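Local coordinates for beta-glucuronidase (uncultured Clostridium sp., PDB 6U7J), which hydrolyses beta-glucuronides and, as a gut microbial glycoside hydrolase of family 2, probably helps to reactivate estrogens from their glucuronide conjugates, at residues Ile27-Arg32 against Val52-Val57; Trp76-Arg81 against Arg138-Val143; Gly183-Val188 against Arg313-Asp318; Arg71-Trp76 against Val143-Glu148. All blocks are in the same frame, centred on the assembly; numbering follows the deposited sequence.

Contact 1: Ile27-Arg32 against Val52-Val57; sequences IWKFKR and VIDMPV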
loop_
_atom_site.group_PDB
_atom_site.type_symbol
_atom_site.label_atom_id
_atom_site.label_comp_id
_atom_site.label_asym_id
_atom_site.label_seq_id
_atom_site.Cartn_x
_atom_site.Cartn_y
_atom_site.Cartn_z
ATOM N N ILE B 27 17.916 -28.154 9.167
ATOM C CA ILE B 27 17.762 -28.225 7.721
ATOM C C ILE B 27 17.817 -29.695 7.317
ATOM O O ILE B 27 18.772 -30.399 7.660
ATOM C CB ILE B 27 18.852 -27.410 7.008
ATOM C CG1 ILE B 27 18.885 -25.975 7.546
ATOM C CG2 ILE B 27 18.642 -27.443 5.531
ATOM C CD1 ILE B 27 17.562 -25.262 7.501
ATOM N N TRP B 28 16.786 -30.163 6.615
ATOM C CA TRP B 28 16.727 -31.512 6.069
ATOM C C TRP B 28 16.935 -31.472 4.560
ATOM O O TRP B 28 16.841 -30.418 3.925
ATOM C CB TRP B 28 15.370 -32.171 6.350
ATOM C CG TRP B 28 15.012 -32.411 7.791
ATOM C CD1 TRP B 28 15.215 -31.573 8.850
ATOM C CD2 TRP B 28 14.361 -33.577 8.313
ATOM N NE1 TRP B 28 14.725 -32.152 10.007
ATOM C CE2 TRP B 28 14.195 -33.378 9.701
ATOM C CE3 TRP B 28 13.900 -34.768 7.738
ATOM C CZ2 TRP B 28 13.598 -34.330 10.525
ATOM C CZ3 TRP B 28 13.304 -35.705 8.551
ATOM C CH2 TRP B 28 13.154 -35.481 9.936
ATOM N N LYS B 29 17.167 -32.645 3.977
ATOM C CA LYS B 29 17.163 -32.778 2.526
ATOM C C LYS B 29 15.755 -33.119 2.061
ATOM O O LYS B 29 14.975 -33.730 2.794
ATOM C CB LYS B 29 18.153 -33.848 2.060
ATOM C CG LYS B 29 19.599 -33.540 2.431
ATOM C CD LYS B 29 19.999 -32.195 1.826
ATOM C CE LYS B 29 21.415 -31.765 2.201
ATOM N NZ LYS B 29 21.891 -30.631 1.338
ATOM N N PHE B 30 15.441 -32.733 0.824
ATOM C CA PHE B 30 14.057 -32.716 0.377
ATOM C C PHE B 30 13.991 -32.893 -1.129
ATOM O O PHE B 30 14.808 -32.343 -1.870
ATOM C CB PHE B 30 13.405 -31.392 0.803
ATOM C CG PHE B 30 11.998 -31.177 0.311
ATOM C CD1 PHE B 30 11.746 -30.772 -1.001
ATOM C CD2 PHE B 30 10.927 -31.273 1.205
ATOM C CE1 PHE B 30 10.444 -30.535 -1.430
ATOM C CE2 PHE B 30 9.630 -31.024 0.788
ATOM C CZ PHE B 30 9.383 -30.651 -0.531
ATOM N N LYS B 31 12.973 -33.621 -1.569
ATOM C CA LYS B 31 12.698 -33.825 -2.977
ATOM C C LYS B 31 11.214 -34.119 -3.119
ATOM O O LYS B 31 10.634 -34.810 -2.277
ATOM C CB LYS B 31 13.532 -34.988 -3.539
ATOM C CG LYS B 31 13.360 -35.208 -5.025
ATOM C CD LYS B 31 14.527 -36.009 -5.619
ATOM C CE LYS B 31 14.504 -37.440 -5.171
ATOM N NZ LYS B 31 15.530 -38.236 -5.917
ATOM N N ARG B 32 10.604 -33.613 -4.183
ATOM C CA ARG B 32 9.218 -33.947 -4.463
ATOM C C ARG B 32 9.127 -35.048 -5.510
ATOM O O ARG B 32 10.049 -35.268 -6.296
ATOM C CB ARG B 32 8.455 -32.703 -4.928
ATOM C CG ARG B 32 8.697 -32.315 -6.333
ATOM C CD ARG B 32 7.624 -31.339 -6.814
ATOM N NE ARG B 32 8.156 -30.528 -7.898
ATOM C CZ ARG B 32 7.942 -30.756 -9.190
ATOM N NH1 ARG B 32 7.176 -31.768 -9.563
ATOM N NH2 ARG B 32 8.485 -29.954 -10.106
ATOM N N VAL B 52 18.530 -33.349 -4.374
ATOM C CA VAL B 52 17.716 -32.793 -3.305
ATOM C C VAL B 52 17.996 -31.295 -3.160
ATOM O O VAL B 52 18.977 -30.765 -3.683
ATOM C CB VAL B 52 17.964 -33.512 -1.969
ATOM C CG1 VAL B 52 17.576 -34.968 -2.078
ATOM C CG2 VAL B 52 19.422 -33.371 -1.588
ATOM N N ILE B 53 17.111 -30.624 -2.423
ATOM C CA ILE B 53 17.329 -29.263 -1.955
ATOM C C ILE B 53 17.230 -29.265 -0.429
ATOM O O ILE B 53 16.837 -30.257 0.182
ATOM C CB ILE B 53 16.325 -28.260 -2.565
ATOM C CG1 ILE B 53 14.888 -28.620 -2.180
ATOM C CG2 ILE B 53 16.459 -28.218 -4.083
ATOM C CD1 ILE B 53 13.860 -27.578 -2.627
ATOM N N ASP B 54 17.602 -28.138 0.179
ATOM C CA ASP B 54 17.429 -27.938 1.617
ATOM C C ASP B 54 16.005 -27.518 1.951
ATOM O O ASP B 54 15.359 -26.776 1.201
ATOM C CB ASP B 54 18.371 -26.855 2.140
ATOM C CG ASP B 54 19.812 -27.207 1.947
ATOM O OD1 ASP B 54 20.134 -28.406 1.947
ATOM O OD2 ASP B 54 20.637 -26.283 1.793
ATOM N N MET B 55 15.524 -27.968 3.114
ATOM C CA MET B 55 14.199 -27.613 3.563
ATOM C C MET B 55 14.207 -27.530 5.087
ATOM O O MET B 55 14.668 -28.474 5.745
ATOM C CB MET B 55 13.139 -28.616 3.094
ATOM C CG MET B 55 11.686 -28.161 3.373
ATOM S SD MET B 55 11.139 -26.712 2.395
ATOM C CE MET B 55 11.473 -27.192 0.716
ATOM N N PRO B 56 13.738 -26.428 5.661
ATOM C CA PRO B 56 13.720 -26.309 7.124
ATOM C C PRO B 56 12.616 -27.149 7.737
ATOM O O PRO B 56 11.579 -27.410 7.117
ATOM C CB PRO B 56 13.458 -24.813 7.364
ATOM C CG PRO B 56 12.727 -24.350 6.107
ATOM C CD PRO B 56 13.308 -25.189 4.978
ATOM N N VAL B 57 12.853 -27.561 8.980
ATOM C CA VAL B 57 11.881 -28.280 9.797
ATOM C C VAL B 57 11.940 -27.671 11.192
ATOM O O VAL B 57 13.033 -27.572 11.766
ATOM C CB VAL B 57 12.171 -29.791 9.829
ATOM C CG1 VAL B 57 11.280 -30.487 10.861
ATOM C CG2 VAL B 57 11.964 -30.405 8.468
#
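Trp-28 and Phe-30 meet Met-55 and Val-57 on one face of an antiparallel strand pair in the sugar-binding domain, a family 2 beta-sandwich. Val-57 CG2 sits over the five-membered ring of Trp-28, 3.5 Å from its centroid. Beside it, Met-55 bends twice (chi2 68°, chi3 54°) and carries CE over the centre of the Phe-30 ring, a Met-aromatic contact with SD higher above the same face. The other face carries Ile-27, Lys-29, Asp-54 and Pro-56; there a bend at chi2 (-58°) turns Lys-29 NZ toward Asp-54 in a salt bridge. Backbone bonds fix the register: Trp-28 N gives to Met-55 O at 2.8 Å, Met-55 N returns to Trp-28 O, and Ile-53 N reaches Phe-30 O. Farther out, Tyr-79 of strand 76-85 meets the Phe-30 ring edge-to-face, and a second subunit packs Met-351 on Ile-27. Asp-54 serves both chains: its OD2 pairs with Lys-355 of that subunit, while its OD1 meets Lys-29 NZ at 2.9 Å, nearly along the C-O axis.

Contact 2: Trp76-Arg81 against Arg138-Val143; sequences WVWYER and RLTVAV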
loop_
_atom_site.group_PDB
_atom_site.type_symbol
_atom_site.label_atom_id
_atom_site.label_comp_id
_atom_site.label_asym_id
_atom_site.label_seq_id
_atom_site.Cartn_x
_atom_site.Cartn_y
_atom_site.Cartn_z
ATOM N N TRP B 76 3.013 -36.487 -3.041
ATOM C CA TRP B 76 3.970 -36.835 -1.999
ATOM C C TRP B 76 5.298 -36.119 -2.209
ATOM O O TRP B 76 5.731 -35.887 -3.341
ATOM C CB TRP B 76 4.225 -38.352 -1.957
ATOM C CG TRP B 76 3.020 -39.125 -1.509
ATOM C CD1 TRP B 76 1.967 -39.531 -2.280
ATOM C CD2 TRP B 76 2.732 -39.560 -0.175
ATOM N NE1 TRP B 76 1.041 -40.191 -1.503
ATOM C CE2 TRP B 76 1.492 -40.223 -0.209
ATOM C CE3 TRP B 76 3.404 -39.445 1.044
ATOM C CZ2 TRP B 76 0.911 -40.787 0.932
ATOM C CZ3 TRP B 76 2.823 -39.992 2.181
ATOM C CH2 TRP B 76 1.587 -40.658 2.113
ATOM N N VAL B 77 5.958 -35.813 -1.094
ATOM C CA VAL B 77 7.324 -35.317 -1.087
ATOM C C VAL B 77 8.123 -36.147 -0.090
ATOM O O VAL B 77 7.566 -36.897 0.714
ATOM C CB VAL B 77 7.404 -33.815 -0.741
ATOM C CG1 VAL B 77 6.556 -33.003 -1.725
ATOM C CG2 VAL B 77 6.938 -33.559 0.710
ATOM N N TRP B 78 9.444 -35.971 -0.131
ATOM C CA TRP B 78 10.378 -36.813 0.602
ATOM C C TRP B 78 11.352 -35.938 1.374
ATOM O O TRP B 78 12.033 -35.087 0.788
ATOM C CB TRP B 78 11.126 -37.742 -0.364
ATOM C CG TRP B 78 10.190 -38.723 -0.960
ATOM C CD1 TRP B 78 9.371 -38.535 -2.035
ATOM C CD2 TRP B 78 9.927 -40.042 -0.477
ATOM N NE1 TRP B 78 8.614 -39.663 -2.260
ATOM C CE2 TRP B 78 8.937 -40.605 -1.317
ATOM C CE3 TRP B 78 10.422 -40.800 0.591
ATOM C CZ2 TRP B 78 8.447 -41.903 -1.130
ATOM C CZ3 TRP B 78 9.939 -42.090 0.770
ATOM C CH2 TRP B 78 8.964 -42.630 -0.092
ATOM N N TYR B 79 11.403 -36.137 2.682
ATOM C CA TYR B 79 12.371 -35.500 3.557
ATOM C C TYR B 79 13.368 -36.541 4.044
ATOM O O TYR B 79 13.015 -37.711 4.238
ATOM C CB TYR B 79 11.710 -34.903 4.792
ATOM C CG TYR B 79 10.862 -33.656 4.626
ATOM C CD1 TYR B 79 11.303 -32.436 5.125
ATOM C CD2 TYR B 79 9.602 -33.706 4.036
ATOM C CE1 TYR B 79 10.536 -31.291 5.018
ATOM C CE2 TYR B 79 8.814 -32.557 3.933
ATOM C CZ TYR B 79 9.299 -31.354 4.422
ATOM O OH TYR B 79 8.550 -30.199 4.337
ATOM N N GLU B 80 14.591 -36.100 4.323
ATOM C CA GLU B 80 15.575 -37.014 4.883
ATOM C C GLU B 80 16.585 -36.253 5.720
ATOM O O GLU B 80 16.981 -35.140 5.361
ATOM C CB GLU B 80 16.307 -37.779 3.776
ATOM C CG GLU B 80 17.321 -38.763 4.278
ATOM C CD GLU B 80 17.728 -39.720 3.182
ATOM O OE1 GLU B 80 17.079 -40.780 3.062
ATOM O OE2 GLU B 80 18.663 -39.387 2.415
ATOM N N ARG B 81 16.997 -36.860 6.833
ATOM C CA ARG B 81 18.149 -36.372 7.576
ATOM C C ARG B 81 18.777 -37.531 8.339
ATOM O O ARG B 81 18.242 -38.641 8.386
ATOM C CB ARG B 81 17.772 -35.220 8.520
ATOM C CG ARG B 81 16.967 -35.633 9.741
ATOM C CD ARG B 81 17.036 -34.580 10.829
ATOM N NE ARG B 81 18.295 -34.666 11.568
ATOM C CZ ARG B 81 18.768 -33.719 12.372
ATOM N NH1 ARG B 81 18.102 -32.580 12.557
ATOM N NH2 ARG B 81 19.917 -33.907 12.986
ATOM N N ARG B 138 19.723 -43.034 9.526
ATOM C CA ARG B 138 19.117 -42.278 8.439
ATOM C C ARG B 138 17.612 -42.278 8.624
ATOM O O ARG B 138 17.004 -43.340 8.798
ATOM C CB ARG B 138 19.478 -42.857 7.066
ATOM C CG ARG B 138 18.866 -42.090 5.893
ATOM C CD ARG B 138 19.561 -42.399 4.548
ATOM N NE ARG B 138 19.474 -43.811 4.206
ATOM C CZ ARG B 138 18.428 -44.366 3.604
ATOM N NH1 ARG B 138 17.389 -43.619 3.257
ATOM N NH2 ARG B 138 18.417 -45.666 3.354
ATOM N N LEU B 139 17.018 -41.087 8.587
ATOM C CA LEU B 139 15.589 -40.906 8.802
ATOM C C LEU B 139 14.988 -40.328 7.528
ATOM O O LEU B 139 15.395 -39.247 7.082
ATOM C CB LEU B 139 15.331 -39.990 10.008
ATOM C CG LEU B 139 13.866 -39.629 10.274
ATOM C CD1 LEU B 139 12.994 -40.882 10.388
ATOM C CD2 LEU B 139 13.726 -38.760 11.526
ATOM N N THR B 140 14.050 -41.062 6.931
ATOM C CA THR B 140 13.390 -40.660 5.701
ATOM C C THR B 140 11.900 -40.573 5.975
ATOM O O THR B 140 11.320 -41.513 6.528
ATOM C CB THR B 140 13.667 -41.659 4.558
ATOM O OG1 THR B 140 15.066 -42.000 4.543
ATOM C CG2 THR B 140 13.255 -41.056 3.195
ATOM N N VAL B 141 11.287 -39.447 5.600
ATOM C CA VAL B 141 9.875 -39.186 5.874
ATOM C C VAL B 141 9.185 -38.826 4.567
ATOM O O VAL B 141 9.482 -37.780 3.977
ATOM C CB VAL B 141 9.680 -38.062 6.897
ATOM C CG1 VAL B 141 8.194 -37.785 7.076
ATOM C CG2 VAL B 141 10.339 -38.415 8.230
ATOM N N ALA B 142 8.262 -39.672 4.118
ATOM C CA ALA B 142 7.391 -39.327 3.002
ATOM C C ALA B 142 6.190 -38.562 3.543
ATOM O O ALA B 142 5.576 -38.988 4.527
ATOM C CB ALA B 142 6.921 -40.567 2.242
ATOM N N VAL B 143 5.868 -37.437 2.902
ATOM C CA VAL B 143 4.830 -36.506 3.343
ATOM C C VAL B 143 3.850 -36.329 2.188
ATOM O O VAL B 143 4.248 -35.900 1.097
ATOM C CB VAL B 143 5.427 -35.149 3.765
ATOM C CG1 VAL B 143 4.327 -34.140 4.163
ATOM C CG2 VAL B 143 6.435 -35.320 4.908
#
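The indole of Trp-78 takes Ala-142 CB over one face, 3.6 Å from the centroid of its six-membered ring, while Thr-140 CG2 lies at its edge in the ring plane. Trp-76 turns an edge to Ala-142 O. On the other side of the sheet, Val-143 CG2 packs against Tyr-79 CD2 at 3.7 Å, and Val-141 O lies near that ring's plane. Glu-80 is the polar hub: its CG stands anti to the backbone N (chi1 -179°) and the extended chain delivers OE1 to two donors. Thr-140 OG1 donates to Glu-80 OE1 at 2.8 Å, on that oxygen's anti lone pair; Arg-138 NH1, 2.9 Å from OE1 in a salt bridge, comes from above the carboxylate plane although OE1 lies in the guanidinium plane. The other oxygen, OE2, accepts from Leu-49 N. Six backbone bonds join Val-77, Tyr-79 and Arg-81 to Val-143, Val-141 and Leu-139 in this antiparallel ladder. Within the sandwich, strand 20-32 pairs with the far edge of 76-85, and strand 104-109 with that of 135-144.

Contact 3: Gly183-Val188 against Arg313-Asp318; sequences GIHRPV and RGKGLD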
loop_
_atom_site.group_PDB
_atom_site.type_symbol
_atom_site.label_atom_id
_atom_site.label_comp_id
_atom_site.label_asym_id
_atom_site.label_seq_id
_atom_site.Cartn_x
_atom_site.Cartn_y
_atom_site.Cartn_z
ATOM N N GLY B 183 3.892 -30.315 4.834
ATOM C CA GLY B 183 5.261 -30.430 5.293
ATOM C C GLY B 183 5.301 -30.980 6.705
ATOM O O GLY B 183 4.341 -31.577 7.175
ATOM N N ILE B 184 6.432 -30.774 7.376
ATOM C CA ILE B 184 6.620 -31.176 8.764
ATOM C C ILE B 184 6.510 -29.907 9.603
ATOM O O ILE B 184 7.481 -29.164 9.760
ATOM C CB ILE B 184 7.959 -31.893 8.972
ATOM C CG1 ILE B 184 8.059 -33.108 8.031
ATOM C CG2 ILE B 184 8.124 -32.337 10.424
ATOM C CD1 ILE B 184 9.381 -33.879 8.137
ATOM N N HIS B 185 5.331 -29.676 10.180
ATOM C CA HIS B 185 4.982 -28.389 10.771
ATOM C C HIS B 185 5.389 -28.230 12.228
ATOM O O HIS B 185 5.362 -27.096 12.731
ATOM C CB HIS B 185 3.473 -28.160 10.664
ATOM C CG HIS B 185 3.007 -27.931 9.263
ATOM N ND1 HIS B 185 1.815 -28.423 8.786
ATOM C CD2 HIS B 185 3.578 -27.256 8.236
ATOM C CE1 HIS B 185 1.661 -28.044 7.528
ATOM N NE2 HIS B 185 2.724 -27.345 7.167
ATOM N N ARG B 186 5.743 -29.311 12.916
ATOM C CA ARG B 186 6.009 -29.295 14.346
ATOM C C ARG B 186 7.287 -30.058 14.656
ATOM O O ARG B 186 7.755 -30.855 13.836
ATOM C CB ARG B 186 4.810 -29.878 15.112
ATOM C CG ARG B 186 3.605 -28.948 14.988
ATOM C CD ARG B 186 2.352 -29.432 15.676
ATOM N NE ARG B 186 1.218 -28.642 15.213
ATOM C CZ ARG B 186 -0.051 -28.993 15.363
ATOM N NH1 ARG B 186 -0.363 -30.134 15.980
ATOM N NH2 ARG B 186 -1.002 -28.203 14.894
ATOM N N PRO B 187 7.912 -29.784 15.805
ATOM C CA PRO B 187 9.233 -30.361 16.100
ATOM C C PRO B 187 9.255 -31.879 15.986
ATOM O O PRO B 187 8.308 -32.563 16.380
ATOM C CB PRO B 187 9.494 -29.920 17.545
ATOM C CG PRO B 187 8.716 -28.660 17.695
ATOM C CD PRO B 187 7.499 -28.803 16.825
ATOM N N VAL B 188 10.360 -32.393 15.439
ATOM C CA VAL B 188 10.686 -33.816 15.457
ATOM C C VAL B 188 11.631 -34.063 16.625
ATOM O O VAL B 188 12.604 -33.325 16.812
ATOM C CB VAL B 188 11.326 -34.268 14.131
ATOM C CG1 VAL B 188 11.614 -35.807 14.156
ATOM C CG2 VAL B 188 10.447 -33.913 12.964
ATOM N N ARG B 313 7.002 -19.518 6.333
ATOM C CA ARG B 313 7.000 -20.869 6.895
ATOM C C ARG B 313 5.643 -21.567 6.851
ATOM O O ARG B 313 5.525 -22.683 7.375
ATOM C CB ARG B 313 7.478 -20.837 8.351
ATOM C CG ARG B 313 6.511 -20.090 9.263
ATOM C CD ARG B 313 6.961 -19.997 10.713
ATOM N NE ARG B 313 8.392 -20.224 10.912
ATOM C CZ ARG B 313 9.325 -19.296 10.728
ATOM N NH1 ARG B 313 8.988 -18.081 10.319
ATOM N NH2 ARG B 313 10.596 -19.597 10.949
ATOM N N GLY B 314 4.614 -20.932 6.298
ATOM C CA GLY B 314 3.294 -21.556 6.230
ATOM C C GLY B 314 2.683 -21.801 7.605
ATOM O O GLY B 314 2.541 -20.884 8.426
ATOM N N LYS B 315 2.303 -23.054 7.858
ATOM C CA LYS B 315 1.750 -23.492 9.134
ATOM C C LYS B 315 2.816 -23.963 10.114
ATOM O O LYS B 315 2.479 -24.625 11.105
ATOM C CB LYS B 315 0.737 -24.621 8.922
ATOM C CG LYS B 315 -0.225 -24.388 7.750
ATOM C CD LYS B 315 -1.431 -25.307 7.845
ATOM C CE LYS B 315 -2.384 -24.849 8.948
ATOM N NZ LYS B 315 -3.066 -23.560 8.601
ATOM N N GLY B 316 4.087 -23.660 9.863
ATOM C CA GLY B 316 5.142 -24.158 10.735
ATOM C C GLY B 316 5.144 -23.441 12.077
ATOM O O GLY B 316 4.851 -22.245 12.170
ATOM N N LEU B 317 5.481 -24.194 13.131
ATOM C CA LEU B 317 5.505 -23.646 14.481
ATOM C C LEU B 317 6.551 -22.551 14.609
ATOM O O LEU B 317 7.677 -22.673 14.122
ATOM C CB LEU B 317 5.791 -24.749 15.497
ATOM C CG LEU B 317 6.096 -24.328 16.939
ATOM C CD1 LEU B 317 4.852 -23.756 17.613
ATOM C CD2 LEU B 317 6.683 -25.523 17.743
ATOM N N ASP B 318 6.170 -21.478 15.291
ATOM C CA ASP B 318 7.017 -20.300 15.444
ATOM C C ASP B 318 6.701 -19.736 16.824
ATOM O O ASP B 318 5.690 -19.053 16.999
ATOM C CB ASP B 318 6.732 -19.283 14.346
ATOM C CG ASP B 318 7.670 -18.075 14.397
ATOM O OD1 ASP B 318 8.322 -17.835 15.443
ATOM O OD2 ASP B 318 7.762 -17.362 13.369
HETATM O O HOH W 1 2.106 -25.905 14.159
#
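His-185 and Lys-315 form the tight part of this junction between the sugar-binding and TIM-barrel domains. Lys-315 CB stands over the centre of the imidazole, 3.7 Å from the ring centroid, and Gly-183 O lies farther off over the opposite face. Leu-317 N donates to His-185 O at 2.9 Å. Next to it, the CD2 methyl of Leu-317 touches Pro-187 CD at 3.5 Å; the leucine's CG is anti to its own nitrogen (chi1 170°), which helps to send CD2 toward the CD and CG corner of the proline ring. The looser side is bridged by water, which accepts from Arg-186 NE at 3.1 Å and gives only a weak bond to Lys-315 O. Both long side chains find stronger partners elsewhere: Arg-186 in a salt bridge with Glu-308, and Lys-315 NZ in a hydrogen bond with Tyr-342 OH. A type II' turn from Arg-313 to Gly-316 shapes the barrel-side loop, between strand 297-305 and helix 319-332, whose N-cap is Asp-318; across from it, segment 183-184 pairs weakly with strand 59-60.

Contact 4: Arg71-Trp76 against Val143-Glu148; sequences RDHVGW and VGNILE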
loop_
_atom_site.group_PDB
_atom_site.type_symbol
_atom_site.label_atom_id
_atom_site.label_comp_id
_atom_site.label_asym_id
_atom_site.label_seq_id
_atom_site.Cartn_x
_atom_site.Cartn_y
_atom_site.Cartn_z
ATOM N N ARG B 71 5.128 -25.132 -4.930
ATOM C CA ARG B 71 4.039 -24.498 -4.183
ATOM C C ARG B 71 2.704 -25.201 -4.425
ATOM O O ARG B 71 1.955 -25.463 -3.475
ATOM C CB ARG B 71 3.935 -23.012 -4.550
ATOM C CG ARG B 71 2.869 -22.222 -3.737
ATOM C CD ARG B 71 2.497 -20.866 -4.428
ATOM N NE ARG B 71 1.796 -21.075 -5.696
ATOM C CZ ARG B 71 1.716 -20.198 -6.708
ATOM N NH1 ARG B 71 2.294 -19.001 -6.634
ATOM N NH2 ARG B 71 1.046 -20.530 -7.809
ATOM N N ASP B 72 2.409 -25.558 -5.675
ATOM C CA ASP B 72 1.128 -26.131 -6.065
ATOM C C ASP B 72 1.144 -27.663 -6.139
ATOM O O ASP B 72 0.220 -28.253 -6.707
ATOM C CB ASP B 72 0.703 -25.570 -7.420
ATOM C CG ASP B 72 0.554 -24.043 -7.410
ATOM O OD1 ASP B 72 0.416 -23.434 -6.318
ATOM O OD2 ASP B 72 0.565 -23.461 -8.514
ATOM N N HIS B 73 2.163 -28.311 -5.582
ATOM C CA HIS B 73 2.340 -29.759 -5.711
ATOM C C HIS B 73 1.145 -30.543 -5.156
ATOM O O HIS B 73 0.635 -30.252 -4.069
ATOM C CB HIS B 73 3.629 -30.165 -4.993
ATOM C CG HIS B 73 3.913 -31.637 -5.006
ATOM N ND1 HIS B 73 4.324 -32.310 -6.135
ATOM C CD2 HIS B 73 3.879 -32.560 -4.012
ATOM C CE1 HIS B 73 4.519 -33.586 -5.842
ATOM N NE2 HIS B 73 4.254 -33.764 -4.558
ATOM N N VAL B 74 0.690 -31.535 -5.917
ATOM C CA VAL B 74 -0.320 -32.483 -5.462
ATOM C C VAL B 74 0.333 -33.856 -5.341
ATOM O O VAL B 74 0.870 -34.385 -6.320
ATOM C CB VAL B 74 -1.528 -32.522 -6.406
ATOM C CG1 VAL B 74 -2.454 -33.680 -6.019
ATOM C CG2 VAL B 74 -2.291 -31.189 -6.343
ATOM N N GLY B 75 0.293 -34.433 -4.144
ATOM C CA GLY B 75 0.877 -35.750 -3.932
ATOM C C GLY B 75 1.876 -35.840 -2.788
ATOM O O GLY B 75 1.640 -35.298 -1.697
ATOM N N TRP B 76 3.013 -36.487 -3.041
ATOM C CA TRP B 76 3.970 -36.835 -1.999
ATOM C C TRP B 76 5.298 -36.119 -2.209
ATOM O O TRP B 76 5.731 -35.887 -3.341
ATOM C CB TRP B 76 4.225 -38.352 -1.957
ATOM C CG TRP B 76 3.020 -39.125 -1.509
ATOM C CD1 TRP B 76 1.967 -39.531 -2.280
ATOM C CD2 TRP B 76 2.732 -39.560 -0.175
ATOM N NE1 TRP B 76 1.041 -40.191 -1.503
ATOM C CE2 TRP B 76 1.492 -40.223 -0.209
ATOM C CE3 TRP B 76 3.404 -39.445 1.044
ATOM C CZ2 TRP B 76 0.911 -40.787 0.932
ATOM C CZ3 TRP B 76 2.823 -39.992 2.181
ATOM C CH2 TRP B 76 1.587 -40.658 2.113
ATOM N N VAL B 143 5.868 -37.437 2.902
ATOM C CA VAL B 143 4.830 -36.506 3.343
ATOM C C VAL B 143 3.850 -36.329 2.188
ATOM O O VAL B 143 4.248 -35.900 1.097
ATOM C CB VAL B 143 5.427 -35.149 3.765
ATOM C CG1 VAL B 143 4.327 -34.140 4.163
ATOM C CG2 VAL B 143 6.435 -35.320 4.908
ATOM N N GLY B 144 2.583 -36.654 2.418
ATOM C CA GLY B 144 1.561 -36.589 1.380
ATOM C C GLY B 144 0.465 -35.609 1.752
ATOM O O GLY B 144 0.056 -35.540 2.915
ATOM N N ASN B 145 -0.027 -34.866 0.757
ATOM C CA ASN B 145 -0.975 -33.782 1.022
ATOM C C ASN B 145 -2.368 -34.011 0.442
ATOM O O ASN B 145 -3.187 -33.080 0.432
ATOM C CB ASN B 145 -0.418 -32.452 0.510
ATOM C CG ASN B 145 -0.284 -32.407 -0.996
ATOM O OD1 ASN B 145 -0.891 -33.195 -1.724
ATOM N ND2 ASN B 145 0.523 -31.469 -1.477
ATOM N N ILE B 146 -2.655 -35.198 -0.049
ATOM C CA ILE B 146 -3.931 -35.458 -0.703
ATOM C C ILE B 146 -5.022 -35.645 0.342
ATOM O O ILE B 146 -4.830 -36.321 1.361
ATOM C CB ILE B 146 -3.798 -36.677 -1.626
ATOM C CG1 ILE B 146 -2.915 -36.286 -2.809
ATOM C CG2 ILE B 146 -5.167 -37.162 -2.095
ATOM C CD1 ILE B 146 -2.528 -37.420 -3.673
ATOM N N LEU B 147 -6.173 -35.022 0.114
ATOM C CA LEU B 147 -7.307 -35.152 1.016
ATOM C C LEU B 147 -8.444 -35.825 0.270
ATOM O O LEU B 147 -8.731 -35.478 -0.881
ATOM C CB LEU B 147 -7.761 -33.797 1.558
ATOM C CG LEU B 147 -6.791 -33.078 2.496
ATOM C CD1 LEU B 147 -7.319 -31.671 2.783
ATOM C CD2 LEU B 147 -6.553 -33.877 3.808
ATOM N N GLU B 148 -9.065 -36.800 0.920
ATOM C CA GLU B 148 -10.191 -37.543 0.373
ATOM C C GLU B 148 -11.391 -37.385 1.299
ATOM O O GLU B 148 -11.324 -36.700 2.321
ATOM C CB GLU B 148 -9.838 -39.024 0.187
ATOM C CG GLU B 148 -8.777 -39.279 -0.860
ATOM C CD GLU B 148 -9.320 -39.271 -2.274
ATOM O OE1 GLU B 148 -10.344 -38.592 -2.537
ATOM O OE2 GLU B 148 -8.719 -39.960 -3.133
HETATM O O HOH W 2 3.095 -33.317 0.159
#
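Asn-145 faces His-73 and Gly-75 with both ends of its amide. Its OD1 accepts from Gly-75 N at 3.0 Å in an almost straight bond (172°), and its ND2 gives to His-73 O at 2.9 Å, approaching from above that carbonyl plane. The side chain holds CG between its backbone N and carbonyl carbon (chi1 66°), which brings the amide back beside the neighbouring loop. The backbone joins in: Asn-145 N donates to Gly-75 O, also 3.0 Å away. That carbonyl oxygen accepts a second hydrogen bond, from a water, which donates in turn to Val-143 O and so ties the two segments together where their directions diverge. These bonds lie at the end of the antiparallel ladder of the sugar-binding sandwich: Trp-76 and Gly-144 form a non-hydrogen-bonded pair, and beyond them the chains part, one toward helix 68-71, the other into a loop. Gly-144 CA lies over the six-membered ring of Trp-76, 3.6 Å from its centroid, a fit suited to a residue without a side chain. Gly-75 takes a conformation in which a side chain would press on the preceding carbonyl, and Ile-146 CD1 packs on its CA at 3.8 Å. His-73 NE2 donates to Trp-76 O at 2.9 Å, from well above the carbonyl plane. Farther along, Asn-145 O accepts from Asn-180 ND2, and Ile-146 O from His-104 NE2.

Contacts 1, 2 and 4 belong to one sheet of the sugar-binding domain, whereas contact 3 joins that domain to the barrel. Contact 2 is buried and draws on a regular ladder with a carboxylate at its heart; contact 1, on the neighbouring pair, is partly buried and turns one face to another subunit. Strand 20-32 connects them through probable backbone bonds such as Glu-80 N to Lys-29 O. Contact 4, partly buried like contact 1, continues the strands of contact 2 past their ends, sharing Trp-76 and Val-143, and adds an asparagine amide and a water to a single backbone bond. Contact 3, also buried, has little regular structure, and its Ile-184 and Val-188 pack against Val-57 of contact 1.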